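Local coordinates for putative peptidase (PDB 5DYN), which is a cysteine protease of the clostripain (C11) family that probably activates Bacteroides fragilis toxin by cleavage, represented here by the C-terminal part of the protein, at residues G112-S117 against D182-Y187; P131-G136 against Q166-N171; Y156-D161 against I215-A220. All coordinates share one frame; numbering follows the deposited sequence.

Contact 1: G112-S117 against D182-Y187; sequences GVAKMS and DKVMVY
Val113 and Tyr187 form an antiparallel hydrogen-bonded pair between strands 110-115 and 185-196, two neighbours inside the mixed five-stranded sheet, and a classic beta bulge interrupts the pairing. The evidence lies in the register: Ala114 is paired with Met185, their CA atoms 4.6 Å apart, so Val186 is the extra residue. Both Val186 and Tyr187 face Val113. Val113 O takes a bond of 2.9 Å from Val186 N and a weak one from Tyr187 N, whereas Val113 N gives to Tyr187 O at 2.9 Å. Past the bulge, Lys115 N reaches Val184 O at 2.7 Å, with an angle of 169° at the hydrogen.

On the face carrying Val113 and Tyr187, the CG2 methyl of Val113 rests on Tyr187 CB at 3.7 Å, and both side chains pack beneath helix 78-92. The bulged Val186 has CG2 placed between its own N and carbonyl carbon (chi1 of CG1 -64°), which brings that methyl against Val113 CG1 at 3.7 Å. On the other face, Ala114 CB meets Met185 SD at 3.8 Å and, slightly farther off, Val184 CG1. Met185 is bent at chi2 and chi3, carrying its CE back beside the Val113 backbone, while Val184 leans on Leu119 and Leu122 of helix 119-127.

At the end of the pairing, one water donates to Lys183 O and weakly accepts from Lys115 NZ, whose extended chain carries its end away from 182-187. The chemistry therefore grades from apolar side chains over backbone bonds at Val113 to a hydrated, charged margin at Lys115. At the bulge the extra residue is accommodated because Val113 O faces two successive amides, bonding well to Val186 N and weakly to Tyr187 N.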
loop_
_atom_site.group_PDB
_atom_site.type_symbol
_atom_site.label_atom_id
_atom_site.label_comp_id
_atom_site.label_asym_id
_atom_site.label_seq_id
_atom_site.Cartn_x
_atom_site.Cartn_y
_atom_site.Cartn_z
ATOM N N GLY B 112 -3.631 -4.289 -6.498
ATOM C CA GLY B 112 -4.721 -4.980 -5.839
ATOM C C GLY B 112 -5.514 -4.065 -4.924
ATOM O O GLY B 112 -4.980 -3.093 -4.392
ATOM N N VAL B 113 -6.795 -4.366 -4.747
ATOM C CA VAL B 113 -7.610 -3.647 -3.776
ATOM C C VAL B 113 -8.233 -4.621 -2.784
ATOM O O VAL B 113 -8.875 -5.596 -3.174
ATOM C CB VAL B 113 -8.724 -2.829 -4.447
ATOM C CG1 VAL B 113 -9.488 -2.031 -3.405
ATOM C CG2 VAL B 113 -8.143 -1.901 -5.484
ATOM N N ALA B 114 -8.040 -4.350 -1.497
ATOM C CA ALA B 114 -8.534 -5.232 -0.451
ATOM C C ALA B 114 -9.660 -4.579 0.340
ATOM O O ALA B 114 -9.558 -3.421 0.736
ATOM C CB ALA B 114 -7.395 -5.634 0.480
ATOM N N LYS B 115 -10.733 -5.332 0.566
ATOM C CA LYS B 115 -11.841 -4.860 1.392
ATOM C C LYS B 115 -11.499 -5.043 2.870
ATOM O O LYS B 115 -11.438 -6.167 3.369
ATOM C CB LYS B 115 -13.131 -5.603 1.033
ATOM C CG LYS B 115 -14.390 -5.010 1.648
ATOM C CD LYS B 115 -15.649 -5.636 1.056
ATOM C CE LYS B 115 -16.902 -4.924 1.548
ATOM N NZ LYS B 115 -18.133 -5.389 0.846
ATOM N N MET B 116 -11.270 -3.931 3.560
ATOM C CA MET B 116 -10.799 -3.952 4.944
ATOM C C MET B 116 -11.768 -4.622 5.915
ATOM O O MET B 116 -11.347 -5.260 6.879
ATOM C CB MET B 116 -10.522 -2.527 5.423
ATOM C CG MET B 116 -9.421 -1.809 4.668
ATOM S SD MET B 116 -7.781 -2.370 5.143
ATOM C CE MET B 116 -6.885 -0.822 5.102
ATOM N N SER B 117 -13.065 -4.468 5.667
ATOM C CA SER B 117 -14.080 -4.953 6.597
ATOM C C SER B 117 -14.101 -6.475 6.677
ATOM O O SER B 117 -14.638 -7.043 7.627
ATOM C CB SER B 117 -15.464 -4.434 6.196
ATOM O OG SER B 117 -15.817 -4.869 4.895
ATOM N N ASP B 182 -12.076 -14.801 -0.831
ATOM C CA ASP B 182 -12.718 -14.252 -2.020
ATOM C C ASP B 182 -13.399 -12.915 -1.737
ATOM O O ASP B 182 -13.560 -12.089 -2.634
ATOM C CB ASP B 182 -13.739 -15.243 -2.583
ATOM C CG ASP B 182 -13.091 -16.351 -3.392
ATOM O OD1 ASP B 182 -11.937 -16.172 -3.833
ATOM O OD2 ASP B 182 -13.742 -17.398 -3.595
ATOM N N LYS B 183 -13.784 -12.705 -0.483
ATOM C CA LYS B 183 -14.481 -11.490 -0.079
ATOM C C LYS B 183 -13.520 -10.335 0.214
ATOM O O LYS B 183 -13.953 -9.221 0.514
ATOM C CB LYS B 183 -15.343 -11.771 1.153
ATOM C CG LYS B 183 -16.463 -12.772 0.919
ATOM C CD LYS B 183 -16.925 -13.377 2.234
ATOM C CE LYS B 183 -18.412 -13.692 2.208
ATOM N NZ LYS B 183 -18.945 -13.909 3.582
ATOM N N VAL B 184 -12.220 -10.596 0.127
ATOM C CA VAL B 184 -11.223 -9.598 0.498
ATOM C C VAL B 184 -10.679 -8.855 -0.716
ATOM O O VAL B 184 -10.788 -7.628 -0.802
ATOM C CB VAL B 184 -10.050 -10.232 1.266
ATOM C CG1 VAL B 184 -9.003 -9.176 1.604
ATOM C CG2 VAL B 184 -10.551 -10.907 2.531
ATOM N N MET B 185 -10.089 -9.591 -1.652
ATOM C CA MET B 185 -9.535 -8.972 -2.851
ATOM C C MET B 185 -10.629 -8.696 -3.876
ATOM O O MET B 185 -11.120 -9.607 -4.542
ATOM C CB MET B 185 -8.442 -9.851 -3.458
ATOM C CG MET B 185 -7.289 -10.114 -2.511
ATOM S SD MET B 185 -6.677 -8.592 -1.757
ATOM C CE MET B 185 -5.989 -7.754 -3.184
ATOM N N VAL B 186 -11.008 -7.429 -3.993
ATOM C CA VAL B 186 -12.052 -7.025 -4.921
ATOM C C VAL B 186 -11.463 -6.618 -6.272
ATOM O O VAL B 186 -12.183 -6.490 -7.261
ATOM C CB VAL B 186 -12.883 -5.866 -4.351
ATOM C CG1 VAL B 186 -13.618 -6.318 -3.099
ATOM C CG2 VAL B 186 -11.992 -4.671 -4.050
ATOM N N TYR B 187 -10.151 -6.415 -6.303
ATOM C CA TYR B 187 -9.455 -6.089 -7.542
ATOM C C TYR B 187 -8.046 -6.658 -7.523
ATOM O O TYR B 187 -7.336 -6.546 -6.525
ATOM C CB TYR B 187 -9.405 -4.573 -7.761
ATOM C CG TYR B 187 -8.766 -4.154 -9.072
ATOM C CD1 TYR B 187 -7.383 -4.043 -9.195
ATOM C CD2 TYR B 187 -9.545 -3.861 -10.185
ATOM C CE1 TYR B 187 -6.797 -3.663 -10.390
ATOM C CE2 TYR B 187 -8.968 -3.475 -11.386
ATOM C CZ TYR B 187 -7.592 -3.378 -11.481
ATOM O OH TYR B 187 -7.008 -2.996 -12.668
HETATM O O HOH W 1 -17.005 -8.583 0.360
#

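Contact 2: P131-G136 against Q166-N171; sequences PRYITG and QITAGN
The Tyr133 side chain, at the end of helix 130-133, reaches across to the turn that closes helix 160-167, meeting Ile167, Thr168 and Asn171. The polar link is at its hydroxyl: Asn171 ND2 donates to Tyr133 OH at 2.7 Å, with an angle of 151° at the hydrogen. The two side chains come from opposite directions, their ring and amide planes are 64° apart, and the OH is tilted somewhat out of the amide plane. The stronger polar partner of Tyr133 OH is Asp173 OD2, which also forms a salt bridge with Arg132, so the phenol joins a small polar cluster.

The aromatic contact is a CH-pi interaction. Thr168 CG2 stands 3.9 Å from the centroid of the Tyr133 ring, almost on the ring normal. With OG1 between the backbone N and the carbonyl carbon (chi1 65°), the hydroxyl turns back to Ile164 O in the last turn of helix 160-167 and leaves the methyl over the ring face.

Apolar contacts are looser. Ile167 CD1 lies 4.2 Å from Tyr133 CB and equally far from Ile134 CD1, and Ile134 continues the patch onto Phe140 and Trp238.

Backbone bonds shape the turn itself. Asn171 N binds Thr168 O at 2.9 Å, closing a type I' turn, and Ala169 has the positive phi of a Schellman motif. Asn171 then acts as N-cap of helix 172-182, its OD1 accepting from Tyr174 N. The whole is a tight helix-to-helix junction, a Schellman C-cap running straight into an Asn N-cap, with Tyr133 bound to the capping residue from outside.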
loop_
_atom_site.group_PDB
_atom_site.type_symbol
_atom_site.label_atom_id
_atom_site.label_comp_id
_atom_site.label_asym_id
_atom_site.label_seq_id
_atom_site.Cartn_x
_atom_site.Cartn_y
_atom_site.Cartn_z
ATOM N N PRO B 131 -2.869 -23.658 12.564
ATOM C CA PRO B 131 -2.381 -24.602 13.578
ATOM C C PRO B 131 -2.538 -26.049 13.132
ATOM O O PRO B 131 -1.734 -26.908 13.484
ATOM C CB PRO B 131 -3.273 -24.316 14.795
ATOM C CG PRO B 131 -3.888 -22.981 14.532
ATOM C CD PRO B 131 -4.034 -22.896 13.051
ATOM N N ARG B 132 -3.575 -26.292 12.342
ATOM C CA ARG B 132 -3.946 -27.629 11.904
ATOM C C ARG B 132 -2.985 -28.196 10.860
ATOM O O ARG B 132 -2.784 -29.411 10.786
ATOM C CB ARG B 132 -5.374 -27.591 11.354
ATOM C CG ARG B 132 -5.991 -28.925 11.004
ATOM C CD ARG B 132 -7.498 -28.762 10.880
ATOM N NE ARG B 132 -8.110 -29.766 10.014
ATOM C CZ ARG B 132 -9.385 -29.743 9.640
ATOM N NH1 ARG B 132 -10.180 -28.767 10.057
ATOM N NH2 ARG B 132 -9.865 -30.691 8.845
ATOM N N TYR B 133 -2.384 -27.319 10.060
ATOM C CA TYR B 133 -1.535 -27.758 8.956
ATOM C C TYR B 133 -0.076 -27.355 9.130
ATOM O O TYR B 133 0.756 -27.626 8.267
ATOM C CB TYR B 133 -2.068 -27.211 7.631
ATOM C CG TYR B 133 -3.347 -27.876 7.187
ATOM C CD1 TYR B 133 -4.582 -27.367 7.565
ATOM C CD2 TYR B 133 -3.321 -29.022 6.402
ATOM C CE1 TYR B 133 -5.753 -27.973 7.166
ATOM C CE2 TYR B 133 -4.487 -29.637 5.999
ATOM C CZ TYR B 133 -5.702 -29.108 6.385
ATOM O OH TYR B 133 -6.872 -29.714 5.988
ATOM N N ILE B 134 0.227 -26.695 10.241
ATOM C CA ILE B 134 1.603 -26.340 10.567
ATOM C C ILE B 134 1.883 -26.771 12.003
ATOM O O ILE B 134 1.892 -25.956 12.926
ATOM C CB ILE B 134 1.867 -24.830 10.400
ATOM C CG1 ILE B 134 1.335 -24.338 9.051
ATOM C CG2 ILE B 134 3.354 -24.526 10.530
ATOM C CD1 ILE B 134 1.494 -22.854 8.840
ATOM N N THR B 135 2.096 -28.070 12.181
ATOM C CA THR B 135 2.240 -28.650 13.510
ATOM C C THR B 135 3.691 -28.670 13.980
ATOM O O THR B 135 3.958 -28.737 15.180
ATOM C CB THR B 135 1.674 -30.081 13.550
ATOM O OG1 THR B 135 2.284 -30.867 12.517
ATOM C CG2 THR B 135 0.168 -30.059 13.333
ATOM N N GLY B 136 4.623 -28.608 13.032
ATOM C CA GLY B 136 6.041 -28.618 13.351
ATOM C C GLY B 136 6.761 -27.345 12.942
ATOM O O GLY B 136 6.177 -26.467 12.310
ATOM N N GLN B 166 -0.979 -24.429 -0.667
ATOM C CA GLN B 166 0.153 -25.341 -0.569
ATOM C C GLN B 166 0.044 -26.245 0.658
ATOM O O GLN B 166 0.139 -27.469 0.551
ATOM C CB GLN B 166 1.461 -24.550 -0.525
ATOM C CG GLN B 166 2.722 -25.391 -0.659
ATOM C CD GLN B 166 3.099 -25.650 -2.104
ATOM O OE1 GLN B 166 2.251 -25.994 -2.929
ATOM N NE2 GLN B 166 4.376 -25.473 -2.422
ATOM N N ILE B 167 -0.163 -25.636 1.821
ATOM C CA ILE B 167 -0.148 -26.375 3.078
ATOM C C ILE B 167 -1.398 -27.226 3.275
ATOM O O ILE B 167 -1.394 -28.169 4.065
ATOM C CB ILE B 167 0.010 -25.426 4.281
ATOM C CG1 ILE B 167 -1.229 -24.544 4.442
ATOM C CG2 ILE B 167 1.258 -24.570 4.118
ATOM C CD1 ILE B 167 -1.163 -23.634 5.645
ATOM N N THR B 168 -2.469 -26.898 2.557
ATOM C CA THR B 168 -3.691 -27.692 2.626
ATOM C C THR B 168 -3.835 -28.593 1.407
ATOM O O THR B 168 -4.833 -29.298 1.270
ATOM C CB THR B 168 -4.950 -26.806 2.732
ATOM O OG1 THR B 168 -5.097 -26.037 1.534
ATOM C CG2 THR B 168 -4.854 -25.873 3.925
ATOM N N ALA B 169 -2.842 -28.553 0.521
ATOM C CA ALA B 169 -2.864 -29.318 -0.723
ATOM C C ALA B 169 -4.161 -29.088 -1.497
ATOM O O ALA B 169 -4.636 -29.972 -2.209
ATOM C CB ALA B 169 -2.672 -30.801 -0.439
ATOM N N GLY B 170 -4.730 -27.898 -1.337
ATOM C CA GLY B 170 -5.975 -27.538 -1.987
ATOM C C GLY B 170 -7.155 -28.421 -1.628
ATOM O O GLY B 170 -8.032 -28.647 -2.460
ATOM N N ASN B 171 -7.193 -28.920 -0.395
ATOM C CA ASN B 171 -8.287 -29.798 0.009
ATOM C C ASN B 171 -9.551 -29.014 0.348
ATOM O O ASN B 171 -9.709 -27.865 -0.066
ATOM C CB ASN B 171 -7.875 -30.681 1.194
ATOM C CG ASN B 171 -7.501 -29.883 2.434
ATOM O OD1 ASN B 171 -7.753 -28.682 2.524
ATOM N ND2 ASN B 171 -6.893 -30.559 3.402
#

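Contact 3: Y156-D161 against I215-A220; sequences YYYDLD and IPRMSA
Tyr158 and Ile215 approach to 7.2 Å between CA atoms, too far for a backbone pairing, and the two segments share no direct hydrogen bond. Strand 158-159 instead pairs with strand 212-213, Tyr158 bonding to Thr213, and from strand 212-213 the chain runs on through Ile215 into the loop before helix 221-227. That loop ends in a type I turn from Arg217 to Ala220, closed by Ala220 N to Arg217 O at 3.2 Å, and Ala220 is the N-cap of the helix.

A second N-cap lies on the other segment, where Asp159 OD2 accepts from Arg162 N at the start of helix 160-167. The two-stranded antiparallel ribbon thus gives way to helices, directly after strand 158-159 and through the loop after strand 212-213. Beside it, Tyr157 stacks on Phe34, a residue of a sodium site, and the Tyr157 OH bonds to Glu120 of the other protein chain of the assembly.

Ile215 CD1 lies 3.6 Å from Tyr158 CG, the side chains crossing at about a right angle. Arg217 folds back, bent at chi2 and chi3, and holds Ile215 O side-on with NE at 2.9 Å and NH2 at 2.6 Å, the oxygen lying in the guanidinium plane. Its NH1 also bonds to Gln155 O. Held so, Arg217 presents NH2 to the edge of the Tyr158 ring, 3.9 Å from CE1, with the two planes 68° apart.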
loop_
_atom_site.group_PDB
_atom_site.type_symbol
_atom_site.label_atom_id
_atom_site.label_comp_id
_atom_site.label_asym_id
_atom_site.label_seq_id
_atom_site.Cartn_x
_atom_site.Cartn_y
_atom_site.Cartn_z
ATOM N N TYR B 156 10.660 -11.598 1.611
ATOM C CA TYR B 156 9.718 -11.331 2.694
ATOM C C TYR B 156 8.280 -11.715 2.377
ATOM O O TYR B 156 7.559 -12.202 3.242
ATOM C CB TYR B 156 9.742 -9.846 3.063
ATOM C CG TYR B 156 11.033 -9.352 3.670
ATOM C CD1 TYR B 156 11.932 -10.228 4.266
ATOM C CD2 TYR B 156 11.345 -7.998 3.658
ATOM C CE1 TYR B 156 13.112 -9.767 4.828
ATOM C CE2 TYR B 156 12.518 -7.526 4.215
ATOM C CZ TYR B 156 13.397 -8.413 4.799
ATOM O OH TYR B 156 14.563 -7.935 5.350
ATOM N N TYR B 157 7.859 -11.477 1.140
ATOM C CA TYR B 157 6.438 -11.504 0.817
ATOM C C TYR B 157 6.056 -12.612 -0.159
ATOM O O TYR B 157 6.550 -12.662 -1.285
ATOM C CB TYR B 157 6.018 -10.147 0.247
ATOM C CG TYR B 157 6.638 -8.979 0.975
ATOM C CD1 TYR B 157 6.136 -8.551 2.199
ATOM C CD2 TYR B 157 7.736 -8.310 0.446
ATOM C CE1 TYR B 157 6.708 -7.487 2.874
ATOM C CE2 TYR B 157 8.314 -7.246 1.114
ATOM C CZ TYR B 157 7.795 -6.839 2.326
ATOM O OH TYR B 157 8.364 -5.781 2.993
ATOM N N TYR B 158 5.166 -13.493 0.286
ATOM C CA TYR B 158 4.620 -14.544 -0.564
ATOM C C TYR B 158 3.115 -14.379 -0.704
ATOM O O TYR B 158 2.473 -13.752 0.135
ATOM C CB TYR B 158 4.934 -15.923 0.006
ATOM C CG TYR B 158 6.386 -16.316 -0.072
ATOM C CD1 TYR B 158 7.284 -15.928 0.914
ATOM C CD2 TYR B 158 6.861 -17.087 -1.126
ATOM C CE1 TYR B 158 8.617 -16.294 0.849
ATOM C CE2 TYR B 158 8.189 -17.460 -1.199
ATOM C CZ TYR B 158 9.063 -17.059 -0.210
ATOM O OH TYR B 158 10.386 -17.425 -0.278
ATOM N N ASP B 159 2.551 -14.948 -1.762
ATOM C CA ASP B 159 1.111 -14.881 -1.962
ATOM C C ASP B 159 0.382 -15.709 -0.904
ATOM O O ASP B 159 0.636 -16.902 -0.756
ATOM C CB ASP B 159 0.740 -15.359 -3.362
ATOM C CG ASP B 159 -0.739 -15.227 -3.642
ATOM O OD1 ASP B 159 -1.191 -14.097 -3.925
ATOM O OD2 ASP B 159 -1.450 -16.253 -3.572
ATOM N N LEU B 160 -0.518 -15.062 -0.169
ATOM C CA LEU B 160 -1.233 -15.709 0.928
ATOM C C LEU B 160 -2.082 -16.884 0.457
ATOM O O LEU B 160 -2.042 -17.965 1.047
ATOM C CB LEU B 160 -2.113 -14.692 1.659
ATOM C CG LEU B 160 -3.044 -15.252 2.738
ATOM C CD1 LEU B 160 -2.245 -15.838 3.886
ATOM C CD2 LEU B 160 -4.000 -14.178 3.236
ATOM N N ASP B 161 -2.846 -16.668 -0.607
ATOM C CA ASP B 161 -3.742 -17.696 -1.119
ATOM C C ASP B 161 -2.994 -18.948 -1.569
ATOM O O ASP B 161 -3.401 -20.066 -1.253
ATOM C CB ASP B 161 -4.574 -17.148 -2.276
ATOM C CG ASP B 161 -5.370 -18.229 -2.979
ATOM O OD1 ASP B 161 -6.465 -18.574 -2.483
ATOM O OD2 ASP B 161 -4.899 -18.734 -4.022
ATOM N N ILE B 215 6.214 -15.521 5.730
ATOM C CA ILE B 215 6.408 -16.928 6.043
ATOM C C ILE B 215 7.700 -17.076 6.834
ATOM O O ILE B 215 8.752 -16.611 6.396
ATOM C CB ILE B 215 6.469 -17.810 4.775
ATOM C CG1 ILE B 215 5.199 -17.647 3.936
ATOM C CG2 ILE B 215 6.664 -19.268 5.153
ATOM C CD1 ILE B 215 5.214 -18.430 2.649
ATOM N N PRO B 216 7.616 -17.704 8.018
ATOM C CA PRO B 216 8.787 -17.950 8.865
ATOM C C PRO B 216 9.864 -18.764 8.148
ATOM O O PRO B 216 9.562 -19.563 7.262
ATOM C CB PRO B 216 8.204 -18.728 10.047
ATOM C CG PRO B 216 6.783 -18.299 10.108
ATOM C CD PRO B 216 6.367 -18.122 8.676
ATOM N N ARG B 217 11.114 -18.551 8.542
ATOM C CA ARG B 217 12.251 -19.199 7.906
ATOM C C ARG B 217 13.365 -19.366 8.929
ATOM O O ARG B 217 13.571 -18.497 9.777
ATOM C CB ARG B 217 12.733 -18.377 6.711
ATOM C CG ARG B 217 13.233 -16.999 7.117
ATOM C CD ARG B 217 12.937 -15.958 6.071
ATOM N NE ARG B 217 11.518 -15.898 5.744
ATOM C CZ ARG B 217 11.038 -15.247 4.692
ATOM N NH1 ARG B 217 11.870 -14.606 3.884
ATOM N NH2 ARG B 217 9.736 -15.237 4.447
ATOM N N MET B 218 14.074 -20.487 8.851
ATOM C CA MET B 218 15.145 -20.794 9.794
ATOM C C MET B 218 16.244 -19.733 9.781
ATOM O O MET B 218 16.878 -19.470 10.801
ATOM C CB MET B 218 15.751 -22.166 9.481
ATOM C CG MET B 218 14.832 -23.341 9.768
ATOM S SD MET B 218 14.415 -23.486 11.515
ATOM C CE MET B 218 13.332 -24.911 11.487
ATOM N N SER B 219 16.456 -19.120 8.620
ATOM C CA SER B 219 17.560 -18.185 8.440
ATOM C C SER B 219 17.361 -16.869 9.187
ATOM O O SER B 219 18.329 -16.180 9.502
ATOM C CB SER B 219 17.766 -17.895 6.951
ATOM O OG SER B 219 16.595 -17.346 6.370
ATOM N N ALA B 220 16.110 -16.518 9.469
ATOM C CA ALA B 220 15.811 -15.205 10.038
ATOM C C ALA B 220 15.013 -15.285 11.340
ATOM O O ALA B 220 13.847 -14.887 11.380
ATOM C CB ALA B 220 15.061 -14.358 9.015
#

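Overall arrangement
All three contacts are partly buried. Contact 1 belongs to the central sheet, with a solvent-facing margin at Lys115 and Lys183, and is built largely from backbone bonds; contacts 2 and 3 rest mainly on side chains. Contact 2 is peripheral, its centre about 21 Å from that of the chain, against about 11 and 12 Å for contacts 1 and 3. Contacts 2 and 3 use opposite ends of helix 160-167: the N-cap in 156-161, the Schellman end in 166-171. Their centres are about 15 Å apart, on the same side of the chain's centre, while contacts 1 and 3 flank it. Along the sequence, contact 2 is nested within the loop that contact 1 closes, and contact 3 crosses both.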